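Local coordinates for hypothetical protein PH1320 (Pyrococcus horikoshii, PDB 2E87), which is of unknown function but binds GDP and is probably a GTP-binding protein of the Obg type, related to the nucleolar GTPase NOG1, at residues D59-V64 against A96-A101. Numbering follows the deposited sequence.
Sequences DNLRKV and AGIDWA
Ile98 sets one branch against each of Leu61 and Val64, which lie about one helical turn apart on the facing helix: CG2 on the first, CD1 on the second. The CG2 methyl, anti to the backbone N, rests against the backbone-proximal part of Leu61, 3.9 Å from Leu61 CB and 3.8 Å from the carbonyl oxygen Leu61 O. The latter is a van der Waals contact, and this oxygen accepts the backbone N-H of Val64. The longer branch of Ile98 starts beside the backbone N (chi1 -70°) and is extended beyond it, so that Ile98 CD1 lies 3.7 Å from Val64 CG1 and 4.1 Å from Val64 CB. The two side chains cross here at about a right angle. On the next turn Leu61 reaches Ala101 with one branch of its fork, Leu61 CD1 lying loosely against Ala101 CB at 4.2 Å. Replacing Ile98 with alanine would probably open a gap between the helices, leaving Val64 CG1 and Leu61 CB without their apolar partners across the contact. No hydrogen bond or salt bridge joins the two segments, and all four touching residues are buried. Leu147 and Leu150 of helix 144-156 extend the apolar packing around Ile98, with Leu147 also touching Leu61. From helix 122-142, Leu140 packs on Leu61 and Val139 on Ala101. The segment axes approach to 9.6 Å and run roughly antiparallel, at 148°, with Leu61 and Ile98 nearest in register. Helices 38-67 and 88-117 thus meet through a small set of aliphatic contacts, characteristic of the core of an antiparallel helical bundle, here the NOG1 N-terminal helical domain, away from the GDP site.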
loop_
_atom_site.group_PDB
_atom_site.type_symbol
_atom_site.label_atom_id
_atom_site.label_comp_id
_atom_site.label_asym_id
_atom_site.label_seq_id
_atom_site.Cartn_x
_atom_site.Cartn_y
_atom_site.Cartn_z
ATOM N N ASP A 59 -12.057 21.474 9.504
ATOM C CA ASP A 59 -11.054 21.642 8.473
ATOM C C ASP A 59 -9.892 20.682 8.665
ATOM O O ASP A 59 -9.463 20.047 7.704
ATOM C CB ASP A 59 -10.543 23.079 8.438
ATOM C CG ASP A 59 -11.582 24.050 7.895
ATOM O OD1 ASP A 59 -12.624 23.595 7.359
ATOM O OD2 ASP A 59 -11.346 25.272 8.003
ATOM N N ASN A 60 -9.386 20.558 9.892
ATOM C CA ASN A 60 -8.270 19.646 10.122
ATOM C C ASN A 60 -8.699 18.194 9.878
ATOM O O ASN A 60 -8.021 17.454 9.157
ATOM C CB ASN A 60 -7.690 19.824 11.533
ATOM C CG ASN A 60 -6.835 21.104 11.668
ATOM O OD1 ASN A 60 -5.627 21.093 11.428
ATOM N ND2 ASN A 60 -7.477 22.211 12.040
ATOM N N LEU A 61 -9.837 17.786 10.434
ATOM C CA LEU A 61 -10.277 16.416 10.223
ATOM C C LEU A 61 -10.520 16.109 8.745
ATOM O O LEU A 61 -10.070 15.080 8.243
ATOM C CB LEU A 61 -11.544 16.127 11.025
ATOM C CG LEU A 61 -11.377 16.144 12.546
ATOM C CD1 LEU A 61 -12.750 16.020 13.152
ATOM C CD2 LEU A 61 -10.448 15.006 13.029
ATOM N N ARG A 62 -11.220 17.003 8.052
ATOM C CA ARG A 62 -11.532 16.807 6.647
ATOM C C ARG A 62 -10.286 16.653 5.786
ATOM O O ARG A 62 -10.325 15.987 4.749
ATOM C CB ARG A 62 -12.372 17.971 6.130
ATOM C CG ARG A 62 -12.942 17.750 4.749
ATOM C CD ARG A 62 -13.828 18.913 4.343
ATOM N NE ARG A 62 -15.186 18.793 4.880
ATOM C CZ ARG A 62 -15.740 19.649 5.734
ATOM N NH1 ARG A 62 -15.044 20.701 6.160
ATOM N NH2 ARG A 62 -16.995 19.463 6.143
ATOM N N LYS A 63 -9.189 17.276 6.213
ATOM C CA LYS A 63 -7.919 17.196 5.495
ATOM C C LYS A 63 -7.422 15.758 5.491
ATOM O O LYS A 63 -6.782 15.322 4.537
ATOM C CB LYS A 63 -6.867 18.101 6.158
ATOM C CG LYS A 63 -5.433 17.817 5.710
ATOM C CD LYS A 63 -4.376 18.655 6.457
ATOM C CE LYS A 63 -4.258 20.088 5.923
ATOM N NZ LYS A 63 -3.109 20.851 6.529
ATOM N N VAL A 64 -7.704 15.028 6.569
ATOM C CA VAL A 64 -7.302 13.623 6.692
ATOM C C VAL A 64 -8.059 12.742 5.694
ATOM O O VAL A 64 -7.482 11.861 5.049
ATOM C CB VAL A 64 -7.600 13.073 8.106
ATOM C CG1 VAL A 64 -7.149 11.646 8.201
ATOM C CG2 VAL A 64 -6.909 13.922 9.164
ATOM N N ALA A 96 -14.033 6.269 9.097
ATOM C CA ALA A 96 -15.460 6.528 9.242
ATOM C C ALA A 96 -15.747 7.251 10.559
ATOM O O ALA A 96 -16.716 7.985 10.673
ATOM C CB ALA A 96 -16.253 5.221 9.162
ATOM N N GLY A 97 -14.906 7.034 11.557
ATOM C CA GLY A 97 -15.099 7.722 12.814
ATOM C C GLY A 97 -14.832 9.210 12.604
ATOM O O GLY A 97 -15.473 10.062 13.209
ATOM N N ILE A 98 -13.880 9.523 11.736
ATOM C CA ILE A 98 -13.548 10.913 11.452
ATOM C C ILE A 98 -14.734 11.588 10.748
ATOM O O ILE A 98 -15.188 12.650 11.157
ATOM C CB ILE A 98 -12.267 10.991 10.593
ATOM C CG1 ILE A 98 -11.063 10.567 11.439
ATOM C CG2 ILE A 98 -12.062 12.380 10.074
ATOM C CD1 ILE A 98 -9.711 10.756 10.755
ATOM N N ASP A 99 -15.256 10.939 9.712
ATOM C CA ASP A 99 -16.394 11.462 8.968
ATOM C C ASP A 99 -17.581 11.676 9.904
ATOM O O ASP A 99 -18.295 12.678 9.809
ATOM C CB ASP A 99 -16.776 10.488 7.840
ATOM C CG ASP A 99 -18.096 10.851 7.174
ATOM O OD1 ASP A 99 -19.162 10.437 7.688
ATOM O OD2 ASP A 99 -18.072 11.562 6.147
ATOM N N TRP A 100 -17.788 10.727 10.807
ATOM C CA TRP A 100 -18.871 10.832 11.758
ATOM C C TRP A 100 -18.687 12.095 12.615
ATOM O O TRP A 100 -19.624 12.863 12.802
ATOM C CB TRP A 100 -18.902 9.582 12.650
ATOM C CG TRP A 100 -19.823 9.720 13.831
ATOM C CD1 TRP A 100 -21.180 9.575 13.835
ATOM C CD2 TRP A 100 -19.460 10.127 15.160
ATOM N NE1 TRP A 100 -21.685 9.871 15.083
ATOM C CE2 TRP A 100 -20.651 10.217 15.912
ATOM C CE3 TRP A 100 -18.243 10.430 15.784
ATOM C CZ2 TRP A 100 -20.663 10.598 17.256
ATOM C CZ3 TRP A 100 -18.255 10.814 17.127
ATOM C CH2 TRP A 100 -19.460 10.895 17.844
ATOM N N ALA A 101 -17.475 12.314 13.118
ATOM C CA ALA A 101 -17.187 13.468 13.968
ATOM C C ALA A 101 -17.434 14.788 13.229
ATOM O O ALA A 101 -18.006 15.731 13.791
ATOM C CB ALA A 101 -15.743 13.397 14.468
#